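Long-range contact in inactive glucansucrase (Lactobacillus reuteri, PDB 5JBD), which is an inactive glucansucrase of glycoside hydrolase family 70, whose members are built around a TIM-type barrel: residues 252-264 with 291-304. Numbering follows the deposited sequence.
Sequences QAENLNWEYFLLN and DVLDQMGQLMNDMY
Q252 reaches across to Q295 and D291 with its extended amide, a group that can serve as acceptor and donor at once. Its OE1 takes a bond from Q295 NE2 (2.9 Å), which lies in the plane of its own amide but stands above the carbonyl plane of Q252. On the other side of the amide, Q252 NE2 donates an N-H to D291 OD2 at 3.1 Å, on the anti lone pair of the carboxylate; the same oxygen also bonds S822. A water sits 2.7 Å from both Q252 O and Q295 OE1, between the two helices. One turn on, N255 lays ND2 against V292 CG1, and the same ND2 donates to N246 OD1. The branched apolar end of L256 lets CD2 rest beside Q295 O and 4.0 Å from L299 CB, the two side chains running past each other in opposite directions. E259 crosses M296 at about a right angle. A water lies within hydrogen-bonding distance of E259 OE2 and V292 O, and L299 CD2 packs against the glutamate's aliphatic CB. Y260 presents CD1 to M303 CE at 3.8 Å, and the flexible methionine chain brings its sulfur to the edge of the ring, a Met-aromatic contact. With CG anti to its carbonyl carbon (chi1 -67°), L263 sends CD1 among M300, M303 and the edge of the Y304 ring, where an apolar branch fits. N264 folds back, ND2 donating to Y260 O, and a water joins its OD1 to Y304 OH. The helices, their axes 10.1 Å apart at closest and crossing at -43°, lie in the helical layer outside the parallel strands of the TIM-type barrel, with strand 279-282 between them in sequence: a helix-strand-helix succession of a beta/alpha barrel.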
loop_
_atom_site.group_PDB
_atom_site.type_symbol
_atom_site.label_atom_id
_atom_site.label_comp_id
_atom_site.label_asym_id
_atom_site.label_seq_id
_atom_site.Cartn_x
_atom_site.Cartn_y
_atom_site.Cartn_z
ATOM N N GLN A 252 -7.430 -10.262 -15.607
ATOM C CA GLN A 252 -8.712 -9.580 -15.351
ATOM C C GLN A 252 -9.755 -10.586 -14.870
ATOM O O GLN A 252 -10.494 -10.296 -13.929
ATOM C CB GLN A 252 -9.190 -8.812 -16.581
ATOM C CG GLN A 252 -8.305 -7.615 -16.895
ATOM C CD GLN A 252 -8.767 -6.807 -18.090
ATOM O OE1 GLN A 252 -9.703 -7.176 -18.804
ATOM N NE2 GLN A 252 -8.110 -5.676 -18.308
ATOM N N ALA A 253 -9.778 -11.782 -15.482
ATOM C CA ALA A 253 -10.652 -12.853 -15.011
ATOM C C ALA A 253 -10.270 -13.311 -13.598
ATOM O O ALA A 253 -11.147 -13.528 -12.761
ATOM C CB ALA A 253 -10.650 -14.026 -15.988
ATOM N N GLU A 254 -8.975 -13.437 -13.317
ATOM C CA GLU A 254 -8.519 -13.795 -11.959
ATOM C C GLU A 254 -8.937 -12.779 -10.874
ATOM O O GLU A 254 -9.264 -13.176 -9.749
ATOM C CB GLU A 254 -6.997 -14.083 -11.934
ATOM C CG GLU A 254 -6.338 -14.257 -10.556
ATOM C CD GLU A 254 -6.951 -15.337 -9.671
ATOM O OE1 GLU A 254 -7.684 -16.220 -10.172
ATOM O OE2 GLU A 254 -6.686 -15.300 -8.444
ATOM N N ASN A 255 -8.956 -11.488 -11.197
ATOM C CA ASN A 255 -9.444 -10.472 -10.231
ATOM C C ASN A 255 -10.916 -10.700 -9.870
ATOM O O ASN A 255 -11.295 -10.582 -8.691
ATOM C CB ASN A 255 -9.251 -9.045 -10.761
ATOM C CG ASN A 255 -7.793 -8.655 -10.881
ATOM O OD1 ASN A 255 -6.931 -9.120 -10.114
ATOM N ND2 ASN A 255 -7.505 -7.791 -11.847
ATOM N N LEU A 256 -11.721 -11.056 -10.878
ATOM C CA LEU A 256 -13.129 -11.389 -10.674
ATOM C C LEU A 256 -13.272 -12.593 -9.753
ATOM O O LEU A 256 -14.095 -12.565 -8.833
ATOM C CB LEU A 256 -13.847 -11.634 -12.008
ATOM C CG LEU A 256 -13.952 -10.426 -12.928
ATOM C CD1 LEU A 256 -14.508 -10.824 -14.279
ATOM C CD2 LEU A 256 -14.818 -9.348 -12.306
ATOM N N ASN A 257 -12.463 -13.625 -9.993
ATOM C CA ASN A 257 -12.361 -14.791 -9.100
ATOM C C ASN A 257 -12.066 -14.380 -7.660
ATOM O O ASN A 257 -12.722 -14.839 -6.727
ATOM C CB ASN A 257 -11.260 -15.745 -9.585
ATOM C CG ASN A 257 -11.365 -17.114 -8.956
ATOM O OD1 ASN A 257 -12.138 -17.955 -9.418
ATOM N ND2 ASN A 257 -10.597 -17.349 -7.897
ATOM N N TRP A 258 -11.065 -13.522 -7.501
ATOM C CA TRP A 258 -10.607 -13.050 -6.189
ATOM C C TRP A 258 -11.684 -12.239 -5.465
ATOM O O TRP A 258 -11.919 -12.413 -4.264
ATOM C CB TRP A 258 -9.350 -12.190 -6.371
ATOM C CG TRP A 258 -8.549 -11.903 -5.128
ATOM C CD1 TRP A 258 -8.514 -12.629 -3.974
ATOM C CD2 TRP A 258 -7.601 -10.842 -4.958
ATOM N NE1 TRP A 258 -7.625 -12.071 -3.091
ATOM C CE2 TRP A 258 -7.047 -10.978 -3.675
ATOM C CE3 TRP A 258 -7.181 -9.786 -5.764
ATOM C CZ2 TRP A 258 -6.096 -10.086 -3.170
ATOM C CZ3 TRP A 258 -6.224 -8.912 -5.275
ATOM C CH2 TRP A 258 -5.687 -9.070 -3.992
ATOM N N GLU A 259 -12.339 -11.353 -6.211
ATOM C CA GLU A 259 -13.450 -10.561 -5.668
ATOM C C GLU A 259 -14.603 -11.448 -5.212
ATOM O O GLU A 259 -15.124 -11.270 -4.107
ATOM C CB GLU A 259 -13.913 -9.538 -6.704
ATOM C CG GLU A 259 -12.881 -8.438 -6.962
ATOM C CD GLU A 259 -12.979 -7.804 -8.336
ATOM O OE1 GLU A 259 -14.046 -7.915 -8.975
ATOM O OE2 GLU A 259 -11.970 -7.215 -8.795
ATOM N N TYR A 260 -14.946 -12.446 -6.034
ATOM C CA TYR A 260 -16.003 -13.388 -5.694
ATOM C C TYR A 260 -15.658 -14.149 -4.399
ATOM O O TYR A 260 -16.520 -14.346 -3.536
ATOM C CB TYR A 260 -16.277 -14.360 -6.861
ATOM C CG TYR A 260 -17.354 -15.377 -6.546
ATOM C CD1 TYR A 260 -18.708 -15.043 -6.613
ATOM C CD2 TYR A 260 -17.016 -16.661 -6.125
ATOM C CE1 TYR A 260 -19.691 -15.965 -6.285
ATOM C CE2 TYR A 260 -17.988 -17.594 -5.807
ATOM C CZ TYR A 260 -19.313 -17.250 -5.887
ATOM O OH TYR A 260 -20.256 -18.198 -5.562
ATOM N N PHE A 261 -14.394 -14.542 -4.263
ATOM C CA PHE A 261 -13.900 -15.236 -3.062
ATOM C C PHE A 261 -14.070 -14.392 -1.805
ATOM O O PHE A 261 -14.641 -14.838 -0.806
ATOM C CB PHE A 261 -12.421 -15.594 -3.271
ATOM C CG PHE A 261 -11.737 -16.206 -2.075
ATOM C CD1 PHE A 261 -11.902 -17.550 -1.768
ATOM C CD2 PHE A 261 -10.867 -15.445 -1.293
ATOM C CE1 PHE A 261 -11.243 -18.123 -0.683
ATOM C CE2 PHE A 261 -10.200 -16.013 -0.216
ATOM C CZ PHE A 261 -10.396 -17.353 0.096
ATOM N N LEU A 262 -13.602 -13.155 -1.869
ATOM C CA LEU A 262 -13.683 -12.251 -0.718
ATOM C C LEU A 262 -15.134 -11.915 -0.344
ATOM O O LEU A 262 -15.465 -11.853 0.839
ATOM C CB LEU A 262 -12.863 -10.991 -0.966
ATOM C CG LEU A 262 -11.348 -11.229 -1.065
ATOM C CD1 LEU A 262 -10.678 -9.992 -1.601
ATOM C CD2 LEU A 262 -10.740 -11.647 0.275
ATOM N N LEU A 263 -15.999 -11.780 -1.348
ATOM C CA LEU A 263 -17.417 -11.477 -1.125
ATOM C C LEU A 263 -18.215 -12.660 -0.576
ATOM O O LEU A 263 -19.369 -12.476 -0.170
ATOM C CB LEU A 263 -18.081 -10.957 -2.416
ATOM C CG LEU A 263 -17.638 -9.589 -2.959
ATOM C CD1 LEU A 263 -18.054 -9.422 -4.420
ATOM C CD2 LEU A 263 -18.176 -8.424 -2.134
ATOM N N ASN A 264 -17.609 -13.856 -0.567
ATOM C CA ASN A 264 -18.197 -15.062 -0.002
ATOM C C ASN A 264 -17.214 -15.832 0.911
ATOM O O ASN A 264 -17.347 -17.048 1.074
ATOM C CB ASN A 264 -18.659 -15.960 -1.160
ATOM C CG ASN A 264 -19.801 -15.347 -1.933
ATOM O OD1 ASN A 264 -20.940 -15.397 -1.499
ATOM N ND2 ASN A 264 -19.495 -14.737 -3.058
ATOM N N ASP A 291 -9.807 -0.729 -16.453
ATOM C CA ASP A 291 -10.713 -1.837 -16.775
ATOM C C ASP A 291 -11.165 -2.587 -15.532
ATOM O O ASP A 291 -12.316 -3.021 -15.462
ATOM C CB ASP A 291 -10.043 -2.875 -17.678
ATOM C CG ASP A 291 -9.694 -2.362 -19.050
ATOM O OD1 ASP A 291 -10.136 -1.261 -19.462
ATOM O OD2 ASP A 291 -8.944 -3.094 -19.740
ATOM N N VAL A 292 -10.261 -2.768 -14.561
ATOM C CA VAL A 292 -10.579 -3.591 -13.388
ATOM C C VAL A 292 -11.599 -2.918 -12.467
ATOM O O VAL A 292 -12.324 -3.598 -11.750
ATOM C CB VAL A 292 -9.333 -4.044 -12.594
ATOM C CG1 VAL A 292 -8.345 -4.766 -13.503
ATOM C CG2 VAL A 292 -8.672 -2.884 -11.852
ATOM N N LEU A 293 -11.687 -1.591 -12.522
ATOM C CA LEU A 293 -12.733 -0.868 -11.791
ATOM C C LEU A 293 -14.097 -1.054 -12.461
ATOM O O LEU A 293 -15.087 -1.267 -11.777
ATOM C CB LEU A 293 -12.375 0.611 -11.646
ATOM C CG LEU A 293 -10.987 0.940 -11.079
ATOM C CD1 LEU A 293 -10.737 2.436 -11.153
ATOM C CD2 LEU A 293 -10.852 0.453 -9.647
ATOM N N ASP A 294 -14.142 -1.004 -13.792
ATOM C CA ASP A 294 -15.361 -1.336 -14.544
ATOM C C ASP A 294 -15.838 -2.752 -14.215
ATOM O O ASP A 294 -17.010 -2.985 -13.953
ATOM C CB ASP A 294 -15.118 -1.254 -16.058
ATOM C CG ASP A 294 -14.961 0.168 -16.572
ATOM O OD1 ASP A 294 -15.453 1.130 -15.940
ATOM O OD2 ASP A 294 -14.360 0.332 -17.651
ATOM N N GLN A 295 -14.895 -3.691 -14.237
ATOM C CA GLN A 295 -15.199 -5.128 -14.073
ATOM C C GLN A 295 -15.661 -5.466 -12.668
ATOM O O GLN A 295 -16.600 -6.248 -12.499
ATOM C CB GLN A 295 -13.982 -5.958 -14.493
ATOM C CG GLN A 295 -13.788 -5.874 -16.005
ATOM C CD GLN A 295 -12.381 -6.136 -16.496
ATOM O OE1 GLN A 295 -11.424 -6.249 -15.714
ATOM N NE2 GLN A 295 -12.244 -6.187 -17.820
ATOM N N MET A 296 -15.039 -4.842 -11.673
ATOM C CA MET A 296 -15.493 -4.979 -10.288
ATOM C C MET A 296 -16.942 -4.508 -10.147
ATOM O O MET A 296 -17.759 -5.196 -9.552
ATOM C CB MET A 296 -14.594 -4.193 -9.337
ATOM C CG MET A 296 -15.006 -4.262 -7.871
ATOM S SD MET A 296 -14.034 -3.224 -6.782
ATOM C CE MET A 296 -12.600 -4.282 -6.576
ATOM N N GLY A 297 -17.247 -3.325 -10.675
ATOM C CA GLY A 297 -18.616 -2.813 -10.650
ATOM C C GLY A 297 -19.597 -3.727 -11.364
ATOM O O GLY A 297 -20.705 -3.968 -10.875
ATOM N N GLN A 298 -19.178 -4.270 -12.504
ATOM C CA GLN A 298 -20.031 -5.198 -13.273
ATOM C C GLN A 298 -20.368 -6.452 -12.467
ATOM O O GLN A 298 -21.530 -6.872 -12.437
ATOM C CB GLN A 298 -19.365 -5.571 -14.588
ATOM C CG GLN A 298 -20.271 -6.341 -15.538
ATOM C CD GLN A 298 -19.546 -6.836 -16.772
ATOM O OE1 GLN A 298 -18.398 -6.449 -17.037
ATOM N NE2 GLN A 298 -20.219 -7.705 -17.545
ATOM N N LEU A 299 -19.361 -7.032 -11.813
ATOM C CA LEU A 299 -19.553 -8.219 -10.963
ATOM C C LEU A 299 -20.534 -7.948 -9.847
ATOM O O LEU A 299 -21.470 -8.709 -9.626
ATOM C CB LEU A 299 -18.226 -8.697 -10.346
ATOM C CG LEU A 299 -18.280 -9.882 -9.360
ATOM C CD1 LEU A 299 -18.762 -11.147 -10.059
ATOM C CD2 LEU A 299 -16.936 -10.140 -8.701
ATOM N N MET A 300 -20.289 -6.869 -9.117
ATOM C CA MET A 300 -21.118 -6.550 -7.965
ATOM C C MET A 300 -22.549 -6.184 -8.381
ATOM O O MET A 300 -23.492 -6.527 -7.673
ATOM C CB MET A 300 -20.429 -5.493 -7.098
ATOM C CG MET A 300 -19.174 -6.083 -6.427
ATOM S SD MET A 300 -18.220 -4.909 -5.476
ATOM C CE MET A 300 -19.391 -4.658 -4.151
ATOM N N ASN A 301 -22.717 -5.574 -9.551
ATOM C CA ASN A 301 -24.063 -5.358 -10.116
ATOM C C ASN A 301 -24.743 -6.669 -10.560
ATOM O O ASN A 301 -25.943 -6.856 -10.343
ATOM C CB ASN A 301 -24.049 -4.345 -11.274
ATOM C CG ASN A 301 -25.451 -3.954 -11.730
ATOM O OD1 ASN A 301 -26.339 -3.711 -10.910
ATOM N ND2 ASN A 301 -25.660 -3.914 -13.042
ATOM N N ASP A 302 -23.987 -7.560 -11.182
ATOM C CA ASP A 302 -24.516 -8.895 -11.532
ATOM C C ASP A 302 -24.984 -9.676 -10.307
ATOM O O ASP A 302 -26.058 -10.283 -10.320
ATOM C CB ASP A 302 -23.451 -9.706 -12.276
ATOM C CG ASP A 302 -23.274 -9.263 -13.707
ATOM O OD1 ASP A 302 -24.048 -8.389 -14.175
ATOM O OD2 ASP A 302 -22.342 -9.792 -14.358
ATOM N N MET A 303 -24.163 -9.650 -9.259
ATOM C CA MET A 303 -24.422 -10.427 -8.050
ATOM C C MET A 303 -25.536 -9.822 -7.195
ATOM O O MET A 303 -26.370 -10.554 -6.658
ATOM C CB MET A 303 -23.141 -10.552 -7.206
ATOM C CG MET A 303 -22.046 -11.446 -7.799
ATOM S SD MET A 303 -20.486 -11.342 -6.863
ATOM C CE MET A 303 -20.989 -12.211 -5.376
ATOM N N TYR A 304 -25.538 -8.495 -7.058
ATOM C CA TYR A 304 -26.388 -7.808 -6.087
ATOM C C TYR A 304 -27.356 -6.733 -6.630
ATOM O O TYR A 304 -28.098 -6.149 -5.844
ATOM C CB TYR A 304 -25.478 -7.161 -5.026
ATOM C CG TYR A 304 -24.469 -8.109 -4.373
ATOM C CD1 TYR A 304 -24.892 -9.233 -3.659
ATOM C CD2 TYR A 304 -23.086 -7.852 -4.428
ATOM C CE1 TYR A 304 -23.965 -10.088 -3.047
ATOM C CE2 TYR A 304 -22.160 -8.700 -3.822
ATOM C CZ TYR A 304 -22.599 -9.810 -3.129
ATOM O OH TYR A 304 -21.672 -10.639 -2.508
HETATM O O HOH W 1 -10.809 -7.612 -13.447
HETATM O O HOH W 2 -11.962 -6.265 -11.242
HETATM O O HOH W 3 -22.555 -13.027 -1.980
#